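Local coordinates for protein aminomethyltransferase (Bartonella henselae, PDB 3GIR) that belongs to the aminomethyltransferase family and pairs a folate-binding domain with a C-terminal barrel domain of the glycine cleavage T-protein type, at residues 114-119 with 278-283; 124-129 with 271-276; 102-107 with 130-135. One frame throughout, in Å; residues are numbered along the deposited sequence.

Overall arrangement
All three contacts belong to the folate-binding domain and draw on two neighbouring antiparallel strands, 114-120 and 126-136, of a five-stranded antiparallel sheet. Contact 1 is central: its centre lies about 10 Å from that of contact 2 and about 9 Å from that of contact 3, whereas the centres of the latter two are about 17 Å apart, although both use strand 126-136. The chain passes through 102-107, 114-119, 124-129 and 130-135 in turn, then returns much later with 271-276 and 278-283, both between helices 248-257 and 284-289. The hairpin is thus packed by the loop leaving helix 94-101 and by this later loop, so that parts of the chain more than 140 residues apart meet on it.

Contact 1 of 3, residues 114-119 with 278-283; sequences SRYSYL and LTWAVP
Two donors grip the carbonyl oxygen of Leu278 from opposite faces of its plane. Tyr118 OH reaches Leu278 O at 2.7 Å from 49° out of that plane, and the backbone N of Ala281 closes the 3-10 turn on the other side. The phenol ring keeps this oxygen at its edge, while Val282 CG2 lies 3.4 Å from Tyr118 OH and Ala281 CB packs obliquely by the same end.

With CG anti to the backbone N (chi1 179°), the Tyr116 ring is carried toward 278-283, where its CD2 meets Trp280 CH2 at 3.6 Å. Its plane and that of the six-membered ring of Trp280 differ by 25° but are slid apart, centroids 5.5 Å from each other, so the rings barely overlap. Tyr116 OH, hydrogen-bonded to Asp129 OD2, comes near Leu278 CD1.

Arg115, bent at chi3, brings NH1 within 3.3 Å of Pro283 CG. One water accepts weakly from Arg115 NH1 and donates to Tyr116 O and Ala281 O. The chemistry is therefore divided: one direct phenol bond, set in apolar packing, ties the 3-10 turn to the strand, and beside the arginine a water joins two carbonyl oxygens that, both being acceptors, could not bond to each other.

Contact 2 of 3, residues 124-129 with 271-276; sequences AGILDD and TTPIDA
The flat carbonyl group of Thr271 receives the backbone N-H of Ile126 tilted 32° from its plane. This bond, 3.1 Å from Ile126 N to Thr271 O, is the one hydrogen bond between 124-129 and 271-276, and its N-H...O angle of 139° makes it rather bent. Within 271-276, the carboxylate of Asp275 is approached from above its plane, where Thr272 N donates to OD2, while its other oxygen is hydrogen-bonded to Ser307 N.

The CG-CD side of the Pro273 ring faces the first segment. Pro273 CD lies 3.2 Å from Ala124 O, and Pro273 CG meets Ile126 CG1 at 4.1 Å. With CG1 anti to its carbonyl carbon (chi1 -64°), the isoleucine runs past Thr271 O and carries CD1 on to the methyl of Ala276. Tyr118 of the adjacent strand touches both Ile126 and Pro273, and Phe298 of helix 295-304 also packs on Pro273.

Ala124 O is buried here without a hydrogen-bonding partner in the model. A CA-H...O contact from Thr272 CA, at 3.2 Å, lies against it and probably eases part of that cost.

Thr272 OG1 accepts from Asp275 N at 3.2 Å, a nearly straight bond, which makes an ST motif. Together with the return bond from Thr272 N to Asp275 OD2 this gives the reciprocal bonding pattern of a capping box, here at the beginning of a single helix-like turn set beside the chain that leads into the strand through Asp128 and Asp129.

Contact 3 of 3, residues 102-107 with 130-135; sequences LPVDAA and LILTRL
The loop leaving helix 94-101 lies over one face of strand 126-136, where the alternate residues Leu130, Leu132 and Arg134 point toward the loop and meet Leu102, Val104 and the backbone of Ala106 and Ala107. The leucine ends carry one half of the contact. Leu102 CD2 touches Leu130 CD1 at 3.7 Å, the two side chains crossing at about a right angle. Farther along the strand, Leu132 has its CG anti to the backbone N (chi1 174°), and its CD2 methyl comes within 4.0 Å of Val104 CG2. Leu142 of the neighbouring strand 139-144 touches both Leu102 and Leu132, and Leu98 of helix 94-101 also packs on Leu132.

An inverse gamma turn centred on Pro103 shapes the loop between these two contacts. Val104 N donates to Leu102 O at 2.8 Å, so the chain folds sharply at the proline while Leu102 and Val104, on either side of it, both direct their side chains to the strand.

At the other end the packing becomes polar. Arg134 runs extended from CG to NE, which carries its guanidinium to the loop backbone. NH1 donates both to Leu109 O and to Ala107 O, the latter at 3.1 Å with an N-H...O angle of 138°. Ala107 O sits at the edge of the guanidinium, nearly in its plane, although the nitrogen itself stands 51° out of the carbonyl plane. Ala106 O is also near NH1, at 3.3 Å, but the angle is too poor for a bond. The remaining nitrogens of this buried group bond to the chain just past the strand, NE to Ala136 O and NH2 to Glu137 O.

Contact 1 of 3, residues 114-119 with 278-283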
# COMPACT_ATOMS: atom_id res chain seq x y z
N SER A 114 8.11 2.20 -12.19
CA SER A 114 7.89 1.77 -10.80
C SER A 114 7.47 0.31 -10.77
O SER A 114 6.76 -0.18 -11.67
CB SER A 114 6.76 2.56 -10.14
OG SER A 114 7.04 3.94 -10.11
N ARG A 115 7.86 -0.40 -9.73
CA ARG A 115 7.43 -1.80 -9.52
C ARG A 115 7.11 -2.02 -8.07
O ARG A 115 7.86 -1.57 -7.19
CB ARG A 115 8.53 -2.81 -9.92
CG ARG A 115 8.53 -3.14 -11.42
CD ARG A 115 9.50 -4.26 -11.65
NE ARG A 115 8.80 -5.49 -11.37
CZ ARG A 115 8.34 -6.32 -12.31
NH1 ARG A 115 7.67 -7.40 -11.94
NH2 ARG A 115 8.56 -6.10 -13.62
N TYR A 116 6.05 -2.79 -7.84
CA TYR A 116 5.71 -3.26 -6.51
C TYR A 116 6.65 -4.38 -6.15
O TYR A 116 6.95 -5.27 -6.97
CB TYR A 116 4.25 -3.80 -6.49
CG TYR A 116 3.78 -4.34 -5.17
CD1 TYR A 116 3.38 -3.50 -4.15
CD2 TYR A 116 3.77 -5.72 -4.93
CE1 TYR A 116 2.93 -4.04 -2.92
CE2 TYR A 116 3.35 -6.23 -3.71
CZ TYR A 116 2.90 -5.41 -2.73
OH TYR A 116 2.54 -6.01 -1.52
N SER A 117 7.19 -4.35 -4.94
CA SER A 117 8.10 -5.38 -4.48
C SER A 117 8.00 -5.52 -2.97
O SER A 117 7.10 -4.99 -2.31
CB SER A 117 9.54 -5.09 -4.90
OG SER A 117 10.32 -6.26 -4.85
N TYR A 118 8.94 -6.27 -2.41
CA TYR A 118 8.97 -6.47 -0.95
C TYR A 118 10.34 -6.84 -0.46
O TYR A 118 11.10 -7.52 -1.15
CB TYR A 118 7.94 -7.55 -0.51
CG TYR A 118 7.52 -8.53 -1.54
CD1 TYR A 118 8.42 -9.47 -2.01
CD2 TYR A 118 6.22 -8.60 -2.01
CE1 TYR A 118 8.01 -10.41 -2.94
CE2 TYR A 118 5.85 -9.52 -2.96
CZ TYR A 118 6.75 -10.43 -3.40
OH TYR A 118 6.41 -11.41 -4.31
N LEU A 119 10.63 -6.39 0.74
CA LEU A 119 11.85 -6.74 1.45
C LEU A 119 11.56 -8.07 2.17
O LEU A 119 10.70 -8.13 3.02
CB LEU A 119 12.15 -5.62 2.45
CG LEU A 119 13.48 -5.68 3.10
CD1 LEU A 119 14.67 -5.38 2.10
CD2 LEU A 119 13.50 -4.74 4.39
N LEU A 278 1.06 -13.03 -3.60
CA LEU A 278 1.75 -11.88 -4.15
C LEU A 278 2.99 -12.34 -4.96
O LEU A 278 3.85 -11.50 -5.29
CB LEU A 278 2.13 -10.95 -3.01
CG LEU A 278 1.05 -10.25 -2.19
CD1 LEU A 278 1.73 -9.43 -1.10
CD2 LEU A 278 0.20 -9.35 -3.04
N THR A 279 3.12 -13.63 -5.28
CA THR A 279 4.32 -14.09 -6.00
C THR A 279 4.38 -13.47 -7.39
O THR A 279 5.46 -13.48 -7.98
CB THR A 279 4.40 -15.66 -6.19
OG1 THR A 279 3.25 -16.06 -6.94
CG2 THR A 279 4.45 -16.35 -4.81
N TRP A 280 3.27 -12.97 -7.92
CA TRP A 280 3.22 -12.30 -9.23
C TRP A 280 4.25 -11.15 -9.34
O TRP A 280 4.68 -10.79 -10.43
CB TRP A 280 1.84 -11.77 -9.55
CG TRP A 280 1.25 -10.82 -8.54
CD1 TRP A 280 0.33 -11.15 -7.62
CD2 TRP A 280 1.50 -9.42 -8.38
NE1 TRP A 280 -0.03 -10.05 -6.87
CE2 TRP A 280 0.70 -8.97 -7.31
CE3 TRP A 280 2.34 -8.51 -9.02
CZ2 TRP A 280 0.70 -7.65 -6.89
CZ3 TRP A 280 2.32 -7.19 -8.59
CH2 TRP A 280 1.53 -6.79 -7.53
N ALA A 281 4.61 -10.59 -8.18
CA ALA A 281 5.57 -9.48 -8.14
C ALA A 281 7.02 -9.86 -8.48
O ALA A 281 7.87 -8.96 -8.61
CB ALA A 281 5.51 -8.78 -6.75
N VAL A 282 7.34 -11.17 -8.55
CA VAL A 282 8.67 -11.66 -8.82
C VAL A 282 8.60 -12.42 -10.14
O VAL A 282 8.07 -13.54 -10.16
CB VAL A 282 9.20 -12.61 -7.73
CG1 VAL A 282 10.65 -13.01 -7.94
CG2 VAL A 282 9.07 -12.00 -6.34
N PRO A 283 9.07 -11.79 -11.24
CA PRO A 283 9.03 -12.44 -12.57
C PRO A 283 9.90 -13.68 -12.64
O PRO A 283 10.75 -13.90 -11.79
CB PRO A 283 9.51 -11.35 -13.54
CG PRO A 283 9.46 -10.05 -12.77
CD PRO A 283 9.58 -10.41 -11.29
O HOH W 1 6.63 -6.17 -9.39
O HOH W 2 6.12 -9.39 -12.09
O HOH W 3 9.55 -7.88 -6.88

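Contact 2 of 3, residues 124-129 with 271-276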
# COMPACT_ATOMS: atom_id res chain seq x y z
N ALA A 124 11.80 -15.85 3.80
CA ALA A 124 10.92 -15.27 2.78
C ALA A 124 9.64 -14.69 3.34
O ALA A 124 8.69 -14.44 2.60
CB ALA A 124 10.63 -16.29 1.53
N GLY A 125 9.63 -14.37 4.66
CA GLY A 125 8.56 -13.56 5.21
C GLY A 125 8.73 -12.11 4.77
O GLY A 125 9.83 -11.65 4.44
N ILE A 126 7.61 -11.39 4.71
CA ILE A 126 7.61 -10.03 4.18
C ILE A 126 7.88 -9.03 5.28
O ILE A 126 7.02 -8.73 6.13
CB ILE A 126 6.29 -9.72 3.44
CG1 ILE A 126 6.11 -10.61 2.21
CG2 ILE A 126 6.26 -8.20 2.94
CD1 ILE A 126 4.69 -10.60 1.65
N LEU A 127 9.10 -8.47 5.31
CA LEU A 127 9.43 -7.42 6.28
C LEU A 127 8.64 -6.12 6.00
O LEU A 127 8.27 -5.41 6.92
CB LEU A 127 10.94 -7.08 6.21
CG LEU A 127 11.81 -8.29 6.63
CD1 LEU A 127 13.33 -8.12 6.28
CD2 LEU A 127 11.64 -8.45 8.20
N ASP A 128 8.45 -5.81 4.72
CA ASP A 128 7.69 -4.64 4.26
C ASP A 128 7.41 -4.80 2.80
O ASP A 128 8.20 -5.40 2.07
CB ASP A 128 8.42 -3.31 4.50
CG ASP A 128 7.44 -2.10 4.63
OD1 ASP A 128 6.22 -2.38 4.68
OD2 ASP A 128 7.93 -0.93 4.51
N ASP A 129 6.30 -4.26 2.36
CA ASP A 129 6.09 -4.12 0.91
C ASP A 129 6.45 -2.70 0.51
O ASP A 129 6.42 -1.78 1.36
CB ASP A 129 4.72 -4.59 0.42
CG ASP A 129 3.56 -3.92 0.99
OD1 ASP A 129 3.60 -3.19 2.02
OD2 ASP A 129 2.47 -4.20 0.35
N THR A 271 4.23 -14.07 6.88
CA THR A 271 3.57 -14.46 5.68
C THR A 271 4.55 -14.30 4.54
O THR A 271 5.10 -13.22 4.31
CB THR A 271 2.32 -13.52 5.39
OG1 THR A 271 2.72 -12.15 5.23
CG2 THR A 271 1.25 -13.59 6.50
N THR A 272 4.81 -15.37 3.82
CA THR A 272 5.56 -15.31 2.60
C THR A 272 4.70 -14.78 1.46
O THR A 272 3.48 -14.74 1.60
CB THR A 272 6.08 -16.68 2.20
OG1 THR A 272 4.98 -17.50 1.75
CG2 THR A 272 6.84 -17.33 3.32
N PRO A 273 5.31 -14.39 0.32
CA PRO A 273 4.48 -13.96 -0.78
C PRO A 273 3.60 -15.10 -1.32
O PRO A 273 2.58 -14.83 -1.92
CB PRO A 273 5.49 -13.50 -1.86
CG PRO A 273 6.65 -13.09 -1.06
CD PRO A 273 6.73 -14.11 0.07
N ILE A 274 4.01 -16.34 -1.06
CA ILE A 274 3.25 -17.49 -1.50
C ILE A 274 1.95 -17.52 -0.71
O ILE A 274 0.87 -17.60 -1.32
CB ILE A 274 4.08 -18.81 -1.35
CG1 ILE A 274 5.40 -18.78 -2.19
CG2 ILE A 274 3.24 -20.02 -1.75
CD1 ILE A 274 6.55 -17.68 -1.78
N ASP A 275 2.04 -17.43 0.62
CA ASP A 275 0.83 -17.44 1.45
C ASP A 275 -0.06 -16.23 1.07
O ASP A 275 -1.27 -16.30 1.05
CB ASP A 275 1.20 -17.29 2.94
CG ASP A 275 2.20 -18.30 3.43
OD1 ASP A 275 2.12 -19.45 2.91
OD2 ASP A 275 3.02 -17.92 4.37
N ALA A 276 0.57 -15.08 0.83
CA ALA A 276 -0.13 -13.85 0.55
C ALA A 276 -0.65 -13.66 -0.86
O ALA A 276 -1.29 -12.67 -1.17
CB ALA A 276 0.80 -12.62 0.95

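Contact 3 of 3, residues 102-107 with 130-135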
# COMPACT_ATOMS: atom_id res chain seq x y z
N LEU A 102 16.34 -6.86 -2.87
CA LEU A 102 14.92 -7.10 -3.21
C LEU A 102 14.83 -8.10 -4.35
O LEU A 102 15.74 -8.12 -5.20
CB LEU A 102 14.26 -5.82 -3.70
CG LEU A 102 14.30 -4.64 -2.74
CD1 LEU A 102 13.77 -3.34 -3.42
CD2 LEU A 102 13.48 -4.93 -1.44
N PRO A 103 13.66 -8.76 -4.47
CA PRO A 103 13.49 -9.71 -5.60
C PRO A 103 13.08 -9.01 -6.90
O PRO A 103 11.98 -9.23 -7.42
CB PRO A 103 12.39 -10.66 -5.09
CG PRO A 103 11.57 -9.77 -4.19
CD PRO A 103 12.53 -8.79 -3.55
N VAL A 104 14.00 -8.23 -7.45
CA VAL A 104 13.81 -7.44 -8.65
C VAL A 104 15.02 -7.63 -9.55
O VAL A 104 16.09 -8.05 -9.10
CB VAL A 104 13.65 -5.92 -8.31
CG1 VAL A 104 12.48 -5.68 -7.32
CG2 VAL A 104 14.97 -5.30 -7.75
N ASP A 105 14.84 -7.42 -10.83
CA ASP A 105 15.98 -7.23 -11.74
C ASP A 105 16.08 -5.73 -12.01
O ASP A 105 15.47 -5.20 -12.92
CB ASP A 105 15.84 -8.04 -13.05
CG ASP A 105 17.13 -8.01 -13.88
OD1 ASP A 105 18.01 -7.15 -13.58
OD2 ASP A 105 17.25 -8.83 -14.85
N ALA A 106 16.81 -5.05 -11.15
CA ALA A 106 16.89 -3.61 -11.19
C ALA A 106 17.49 -3.10 -12.51
O ALA A 106 17.17 -1.99 -12.93
CB ALA A 106 17.66 -3.07 -9.94
N ALA A 107 18.34 -3.91 -13.15
CA ALA A 107 18.98 -3.50 -14.40
C ALA A 107 17.92 -3.40 -15.50
O ALA A 107 17.97 -2.50 -16.34
CB ALA A 107 20.13 -4.50 -14.79
N LEU A 130 6.92 -2.56 -0.74
CA LEU A 130 7.61 -1.31 -1.13
C LEU A 130 7.26 -1.03 -2.57
O LEU A 130 6.96 -1.95 -3.28
CB LEU A 130 9.15 -1.56 -1.01
CG LEU A 130 9.84 -1.94 0.29
CD1 LEU A 130 11.30 -2.45 0.20
CD2 LEU A 130 9.81 -0.75 1.26
N ILE A 131 7.42 0.21 -3.03
CA ILE A 131 7.43 0.54 -4.43
C ILE A 131 8.81 1.10 -4.74
O ILE A 131 9.32 2.03 -4.07
CB ILE A 131 6.38 1.58 -4.86
CG1 ILE A 131 5.00 1.22 -4.32
CG2 ILE A 131 6.46 1.82 -6.35
CD1 ILE A 131 4.48 -0.05 -4.92
N LEU A 132 9.42 0.48 -5.77
CA LEU A 132 10.76 0.86 -6.28
C LEU A 132 10.59 1.56 -7.63
O LEU A 132 9.92 1.02 -8.52
CB LEU A 132 11.59 -0.40 -6.47
CG LEU A 132 12.97 -0.22 -7.14
CD1 LEU A 132 13.95 0.56 -6.30
CD2 LEU A 132 13.57 -1.54 -7.51
N THR A 133 11.18 2.74 -7.79
CA THR A 133 11.14 3.52 -9.06
C THR A 133 12.52 3.86 -9.47
O THR A 133 13.33 4.23 -8.63
CB THR A 133 10.35 4.83 -8.85
OG1 THR A 133 9.03 4.49 -8.39
CG2 THR A 133 10.20 5.59 -10.18
N ARG A 134 12.86 3.60 -10.73
CA ARG A 134 14.15 4.01 -11.26
C ARG A 134 14.05 5.43 -11.76
O ARG A 134 13.11 5.77 -12.50
CB ARG A 134 14.58 3.09 -12.38
CG ARG A 134 15.98 3.35 -12.85
CD ARG A 134 16.43 2.30 -13.78
NE ARG A 134 17.91 2.30 -13.85
CZ ARG A 134 18.56 1.32 -14.50
NH1 ARG A 134 17.89 0.37 -15.13
NH2 ARG A 134 19.89 1.32 -14.52
N LEU A 135 14.98 6.25 -11.31
CA LEU A 135 15.00 7.68 -11.65
C LEU A 135 16.10 8.06 -12.64
O LEU A 135 15.92 9.01 -13.40
CB LEU A 135 15.11 8.53 -10.40
CG LEU A 135 13.83 8.54 -9.53
CD1 LEU A 135 14.15 9.34 -8.25
CD2 LEU A 135 12.65 9.06 -10.37